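Long-range contact in protein (glyceraldehyde 3-phosphate dehydrogenase) (Sulfolobus solfataricus, PDB 1B7G), which oxidises and phosphorylates glyceraldehyde 3-phosphate in glycolysis, using NADP in preference to NAD as cofactor: residues I105-F119 against L129-T141. The protein carries 1 engineered substitution. Sequence-based numbering, arbitrary orientation.
With SO4 (sulfate ion), chain C; SO4 (sulfate ion), chain H.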
loop_
_atom_site.group_PDB
_atom_site.type_symbol
_atom_site.label_atom_id
_atom_site.label_comp_id
_atom_site.label_asym_id
_atom_site.label_seq_id
_atom_site.Cartn_x
_atom_site.Cartn_y
_atom_site.Cartn_z
ATOM N N ILE A 105 -9.692 -15.999 21.501
ATOM C CA ILE A 105 -8.282 -15.772 21.163
ATOM C C ILE A 105 -7.961 -14.294 21.440
ATOM O O ILE A 105 -8.690 -13.433 20.893
ATOM C CB ILE A 105 -7.994 -16.015 19.678
ATOM C CG1 ILE A 105 -8.578 -17.330 19.122
ATOM C CG2 ILE A 105 -6.489 -15.982 19.422
ATOM C CD1 ILE A 105 -8.086 -18.568 19.828
ATOM N N PHE A 106 -6.933 -14.008 22.247
ATOM C CA PHE A 106 -6.664 -12.572 22.509
ATOM C C PHE A 106 -5.353 -12.122 21.883
ATOM O O PHE A 106 -4.542 -12.948 21.467
ATOM C CB PHE A 106 -6.698 -12.224 23.973
ATOM C CG PHE A 106 -7.921 -12.479 24.784
ATOM C CD1 PHE A 106 -8.131 -13.735 25.357
ATOM C CD2 PHE A 106 -8.852 -11.501 25.032
ATOM C CE1 PHE A 106 -9.232 -13.967 26.142
ATOM C CE2 PHE A 106 -9.979 -11.733 25.780
ATOM C CZ PHE A 106 -10.149 -12.979 26.362
ATOM N N GLN A 107 -5.151 -10.803 21.770
ATOM C CA GLN A 107 -3.940 -10.278 21.135
ATOM C C GLN A 107 -2.860 -9.988 22.158
ATOM O O GLN A 107 -3.155 -9.884 23.350
ATOM C CB GLN A 107 -4.249 -9.084 20.234
ATOM C CG GLN A 107 -5.325 -9.461 19.173
ATOM C CD GLN A 107 -5.073 -10.792 18.527
ATOM O OE1 GLN A 107 -3.996 -11.038 17.984
ATOM N NE2 GLN A 107 -6.063 -11.712 18.570
ATOM N N GLY A 108 -1.615 -9.862 21.722
ATOM C CA GLY A 108 -0.476 -9.685 22.580
ATOM C C GLY A 108 -0.375 -8.539 23.540
ATOM O O GLY A 108 0.477 -8.525 24.444
ATOM N N GLY A 109 -1.206 -7.523 23.407
ATOM C CA GLY A 109 -1.253 -6.323 24.199
ATOM C C GLY A 109 -1.948 -6.564 25.537
ATOM O O GLY A 109 -1.888 -5.738 26.441
ATOM N N GLU A 110 -2.635 -7.694 25.638
ATOM C CA GLU A 110 -3.296 -8.097 26.867
ATOM C C GLU A 110 -2.295 -8.723 27.838
ATOM O O GLU A 110 -1.242 -9.178 27.393
ATOM C CB GLU A 110 -4.377 -9.151 26.543
ATOM C CG GLU A 110 -5.518 -8.530 25.730
ATOM C CD GLU A 110 -6.252 -7.411 26.430
ATOM O OE1 GLU A 110 -6.484 -7.476 27.657
ATOM O OE2 GLU A 110 -6.666 -6.445 25.753
ATOM N N LYS A 111 -2.647 -8.733 29.109
ATOM C CA LYS A 111 -1.822 -9.409 30.102
ATOM C C LYS A 111 -1.891 -10.920 29.912
ATOM O O LYS A 111 -2.955 -11.437 29.536
ATOM C CB LYS A 111 -2.279 -9.056 31.527
ATOM C CG LYS A 111 -2.108 -7.607 31.912
ATOM C CD LYS A 111 -2.561 -7.313 33.329
ATOM C CE LYS A 111 -3.166 -5.917 33.432
ATOM N NZ LYS A 111 -3.541 -5.632 34.855
ATOM N N ALA A 112 -0.831 -11.670 30.237
ATOM C CA ALA A 112 -0.854 -13.115 30.050
ATOM C C ALA A 112 -1.983 -13.790 30.813
ATOM O O ALA A 112 -2.602 -14.749 30.296
ATOM C CB ALA A 112 0.482 -13.757 30.440
ATOM N N GLU A 113 -2.359 -13.228 31.973
ATOM C CA GLU A 113 -3.460 -13.800 32.736
ATOM C C GLU A 113 -4.815 -13.753 32.060
ATOM O O GLU A 113 -5.753 -14.392 32.569
ATOM C CB GLU A 113 -3.549 -13.089 34.110
ATOM C CG GLU A 113 -4.463 -11.862 34.033
ATOM C CD GLU A 113 -4.351 -10.927 35.208
ATOM O OE1 GLU A 113 -3.581 -11.232 36.142
ATOM O OE2 GLU A 113 -5.015 -9.866 35.194
ATOM N N VAL A 114 -5.046 -12.996 30.994
ATOM C CA VAL A 114 -6.353 -12.958 30.334
ATOM C C VAL A 114 -6.688 -14.304 29.700
ATOM O O VAL A 114 -7.836 -14.675 29.473
ATOM C CB VAL A 114 -6.375 -11.828 29.292
ATOM C CG1 VAL A 114 -5.675 -12.296 28.011
ATOM C CG2 VAL A 114 -7.784 -11.356 28.957
ATOM N N ALA A 115 -5.686 -15.107 29.383
ATOM C CA ALA A 115 -5.807 -16.391 28.747
ATOM C C ALA A 115 -5.318 -17.548 29.623
ATOM O O ALA A 115 -4.735 -17.337 30.665
ATOM C CB ALA A 115 -4.895 -16.399 27.497
ATOM N N ASP A 116 -5.461 -18.758 29.097
ATOM C CA ASP A 116 -4.975 -19.956 29.737
ATOM C C ASP A 116 -3.577 -20.283 29.186
ATOM O O ASP A 116 -2.935 -21.136 29.738
ATOM C CB ASP A 116 -5.849 -21.190 29.542
ATOM C CG ASP A 116 -7.313 -20.939 29.816
ATOM O OD1 ASP A 116 -7.618 -20.307 30.842
ATOM O OD2 ASP A 116 -8.145 -21.305 28.952
ATOM N N ILE A 117 -3.184 -19.623 28.100
ATOM C CA ILE A 117 -1.839 -19.863 27.589
ATOM C C ILE A 117 -1.496 -18.780 26.556
ATOM O O ILE A 117 -2.423 -18.178 26.024
ATOM C CB ILE A 117 -1.765 -21.256 26.968
ATOM C CG1 ILE A 117 -0.324 -21.722 26.800
ATOM C CG2 ILE A 117 -2.539 -21.278 25.635
ATOM C CD1 ILE A 117 -0.137 -23.122 26.253
ATOM N N SER A 118 -0.218 -18.532 26.336
ATOM C CA SER A 118 0.152 -17.608 25.227
ATOM C C SER A 118 0.617 -18.532 24.113
ATOM O O SER A 118 1.016 -19.667 24.399
ATOM C CB SER A 118 1.263 -16.616 25.628
ATOM O OG SER A 118 0.716 -15.733 26.577
ATOM N N PHE A 119 0.632 -18.042 22.878
ATOM C CA PHE A 119 0.834 -18.893 21.723
ATOM C C PHE A 119 1.633 -18.279 20.599
ATOM O O PHE A 119 1.496 -17.120 20.245
ATOM C CB PHE A 119 -0.626 -19.107 21.150
ATOM C CG PHE A 119 -0.780 -19.835 19.856
ATOM C CD1 PHE A 119 -0.679 -19.229 18.630
ATOM C CD2 PHE A 119 -1.162 -21.181 19.869
ATOM C CE1 PHE A 119 -0.868 -19.902 17.447
ATOM C CE2 PHE A 119 -1.332 -21.895 18.685
ATOM C CZ PHE A 119 -1.208 -21.259 17.459
ATOM N N LEU A 129 -3.412 -26.824 22.505
ATOM C CA LEU A 129 -4.568 -27.623 22.023
ATOM C C LEU A 129 -5.632 -27.710 23.091
ATOM O O LEU A 129 -5.326 -27.988 24.259
ATOM C CB LEU A 129 -4.099 -29.023 21.624
ATOM C CG LEU A 129 -3.623 -29.205 20.185
ATOM C CD1 LEU A 129 -2.972 -30.563 19.987
ATOM C CD2 LEU A 129 -4.801 -29.069 19.208
ATOM N N GLY A 130 -6.862 -27.320 22.790
ATOM C CA GLY A 130 -7.935 -27.424 23.801
ATOM C C GLY A 130 -8.035 -26.282 24.748
ATOM O O GLY A 130 -8.989 -26.194 25.545
ATOM N N LYS A 131 -7.075 -25.333 24.749
ATOM C CA LYS A 131 -7.219 -24.199 25.670
ATOM C C LYS A 131 -8.371 -23.345 25.208
ATOM O O LYS A 131 -8.422 -23.000 24.030
ATOM C CB LYS A 131 -5.930 -23.387 25.831
ATOM C CG LYS A 131 -4.748 -24.288 26.254
ATOM C CD LYS A 131 -4.964 -24.701 27.722
ATOM C CE LYS A 131 -3.780 -25.546 28.199
ATOM N NZ LYS A 131 -4.023 -26.051 29.576
ATOM N N LYS A 132 -9.262 -22.991 26.154
ATOM C CA LYS A 132 -10.418 -22.198 25.752
ATOM C C LYS A 132 -10.058 -20.755 25.480
ATOM O O LYS A 132 -10.818 -20.042 24.820
ATOM C CB LYS A 132 -11.501 -22.297 26.860
ATOM C CG LYS A 132 -12.001 -23.757 26.947
ATOM C CD LYS A 132 -12.842 -23.947 28.203
ATOM C CE LYS A 132 -13.183 -25.421 28.398
ATOM N NZ LYS A 132 -11.983 -26.221 28.793
ATOM N N TYR A 133 -9.013 -20.260 26.149
ATOM C CA TYR A 133 -8.574 -18.863 26.065
ATOM C C TYR A 133 -7.087 -18.828 25.771
ATOM O O TYR A 133 -6.320 -19.508 26.476
ATOM C CB TYR A 133 -8.940 -18.062 27.321
ATOM C CG TYR A 133 -10.457 -18.062 27.490
ATOM C CD1 TYR A 133 -11.275 -17.351 26.620
ATOM C CD2 TYR A 133 -11.039 -18.860 28.472
ATOM C CE1 TYR A 133 -12.663 -17.366 26.766
ATOM C CE2 TYR A 133 -12.420 -18.904 28.596
ATOM C CZ TYR A 133 -13.213 -18.181 27.742
ATOM O OH TYR A 133 -14.592 -18.246 27.884
ATOM N N ILE A 134 -6.712 -18.303 24.622
ATOM C CA ILE A 134 -5.324 -18.336 24.128
ATOM C C ILE A 134 -4.869 -16.903 23.851
ATOM O O ILE A 134 -5.626 -16.131 23.264
ATOM C CB ILE A 134 -5.243 -19.167 22.835
ATOM C CG1 ILE A 134 -5.497 -20.664 23.118
ATOM C CG2 ILE A 134 -3.901 -19.003 22.125
ATOM C CD1 ILE A 134 -5.311 -21.564 21.901
ATOM N N ARG A 135 -3.659 -16.530 24.306
ATOM C CA ARG A 135 -3.197 -15.168 24.003
ATOM C C ARG A 135 -2.167 -15.255 22.892
ATOM O O ARG A 135 -1.159 -15.939 23.062
ATOM C CB ARG A 135 -2.548 -14.457 25.207
ATOM C CG ARG A 135 -2.167 -13.002 24.814
ATOM C CD ARG A 135 -1.399 -12.353 25.994
ATOM N NE ARG A 135 -0.139 -13.063 26.207
ATOM C CZ ARG A 135 0.919 -12.543 26.821
ATOM N NH1 ARG A 135 0.887 -11.283 27.231
ATOM N NH2 ARG A 135 2.024 -13.257 26.937
ATOM N N VAL A 136 -2.492 -14.768 21.701
ATOM C CA VAL A 136 -1.481 -14.747 20.644
ATOM C C VAL A 136 -0.506 -13.609 21.033
ATOM O O VAL A 136 -0.953 -12.488 21.200
ATOM C CB VAL A 136 -2.073 -14.468 19.265
ATOM C CG1 VAL A 136 -0.958 -14.149 18.257
ATOM C CG2 VAL A 136 -2.918 -15.668 18.740
ATOM N N VAL A 137 0.784 -13.878 21.141
ATOM C CA VAL A 137 1.741 -12.848 21.565
ATOM C C VAL A 137 1.766 -11.668 20.584
ATOM O O VAL A 137 1.238 -11.737 19.472
ATOM C CB VAL A 137 3.166 -13.382 21.720
ATOM C CG1 VAL A 137 3.359 -13.966 23.131
ATOM C CG2 VAL A 137 3.504 -14.423 20.673
ATOM N N SER A 138 2.401 -10.566 21.017
ATOM C CA SER A 138 2.422 -9.354 20.189
ATOM C C SER A 138 3.154 -9.582 18.899
ATOM O O SER A 138 3.884 -10.566 18.690
ATOM C CB SER A 138 3.106 -8.197 20.993
ATOM O OG SER A 138 4.534 -8.473 20.967
ATOM N N CYS A 139 3.094 -8.598 17.990
ATOM C CA CYS A 139 3.771 -8.677 16.713
ATOM C C CYS A 139 5.289 -8.893 16.846
ATOM O O CYS A 139 5.873 -9.699 16.142
ATOM C CB CYS A 139 3.549 -7.311 15.968
ATOM S SG CYS A 139 1.764 -6.919 15.810
ATOM N N ASN A 140 5.954 -8.110 17.722
ATOM C CA ASN A 140 7.419 -8.294 17.802
ATOM C C ASN A 140 7.750 -9.521 18.630
ATOM O O ASN A 140 8.759 -10.165 18.360
ATOM C CB ASN A 140 8.070 -7.010 18.367
ATOM C CG ASN A 140 8.124 -5.943 17.274
ATOM O OD1 ASN A 140 8.522 -6.231 16.147
ATOM N ND2 ASN A 140 7.734 -4.727 17.581
ATOM N N THR A 141 6.853 -9.924 19.560
ATOM C CA THR A 141 7.150 -11.147 20.320
ATOM C C THR A 141 7.071 -12.337 19.365
ATOM O O THR A 141 7.850 -13.289 19.402
ATOM C CB THR A 141 6.165 -11.341 21.474
ATOM O OG1 THR A 141 6.112 -10.153 22.280
ATOM C CG2 THR A 141 6.610 -12.507 22.364
HETATM S S SO4 C . 5.097 -4.982 20.243
HETATM O O1 SO4 C . 4.089 -3.936 20.355
HETATM O O2 SO4 C . 6.505 -4.311 20.120
HETATM O O3 SO4 C . 5.014 -5.884 19.097
HETATM O O4 SO4 C . 5.022 -5.740 21.505
HETATM S S SO4 H . 1.843 -9.753 32.045
HETATM O O1 SO4 H . 1.682 -10.523 33.345
HETATM O O2 SO4 H . 0.966 -8.540 32.108
HETATM O O3 SO4 H . 1.501 -10.605 30.880
HETATM O O4 SO4 H . 3.287 -9.324 31.976
HETATM O O HOH W 1 -1.322 -10.432 18.938
HETATM O O HOH W 2 2.762 -10.237 23.792
HETATM O O HOH W 3 -8.939 -23.861 29.038
#
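Ile134 packs its CG2 against CB of Phe119, 3.4 Å away, and its CB faces CD1 of Ile105. Two residues along the same strand, Val136 CG2 meets Ile105 CG2 at 3.6 Å. These side chains share one face of the parallel sheet of the Rossmann-type nucleotide-binding domain. Helices 121-128 and 304-315 pack on this face. Strand 133-136 runs between strands 103-106 and 118-119, parallel to both. With strand 118-119 and helix 121-128 it forms a beta-alpha-beta crossover. The backbone of strand 133-136 is bonded on both flanks: Phe106 N donates to Ile134 O at 2.7 Å, and Arg135 N to Ile117 O at 2.7 Å.

On the other face the Phe106 ring carries Val114 CG2 over its centre, and Ala115 CB rests on the backbone of Arg135. The Arg135 side chain leaves the strand extended, with CG anti to the backbone N (chi1 -177°), then turns at chi3 (64°). The turn brings NE and NH2 side-on to Ser118 OG, each 2.8 Å from it, through two bent bonds. NH1 donates to Glu110 O at 3.0 Å, with the oxygen in the guanidinium plane. Ala112 CA lies over the centre of one guanidinium face, 3.7 Å above it. Together these contacts fix the rotation of the group and hold the loop at Glu110, with Ala112 just beyond it, against the sheet.

Past the strand, Gly108 lies against the Val137-Ser138 peptide, and water 2 links Gly108 O to Ser138 N. Next in the chain is Cys139, probably the catalytic nucleophile. The chain C sulfate sits in the inorganic phosphate site, held by Asn140 N and ND2 and by Ser138; His193 and Arg166 also bind it, and His192 belongs to the site. Ser138 OG caps the helix by accepting from Thr141 N, and it donates to O4 of the chain C sulfate at 2.8 Å.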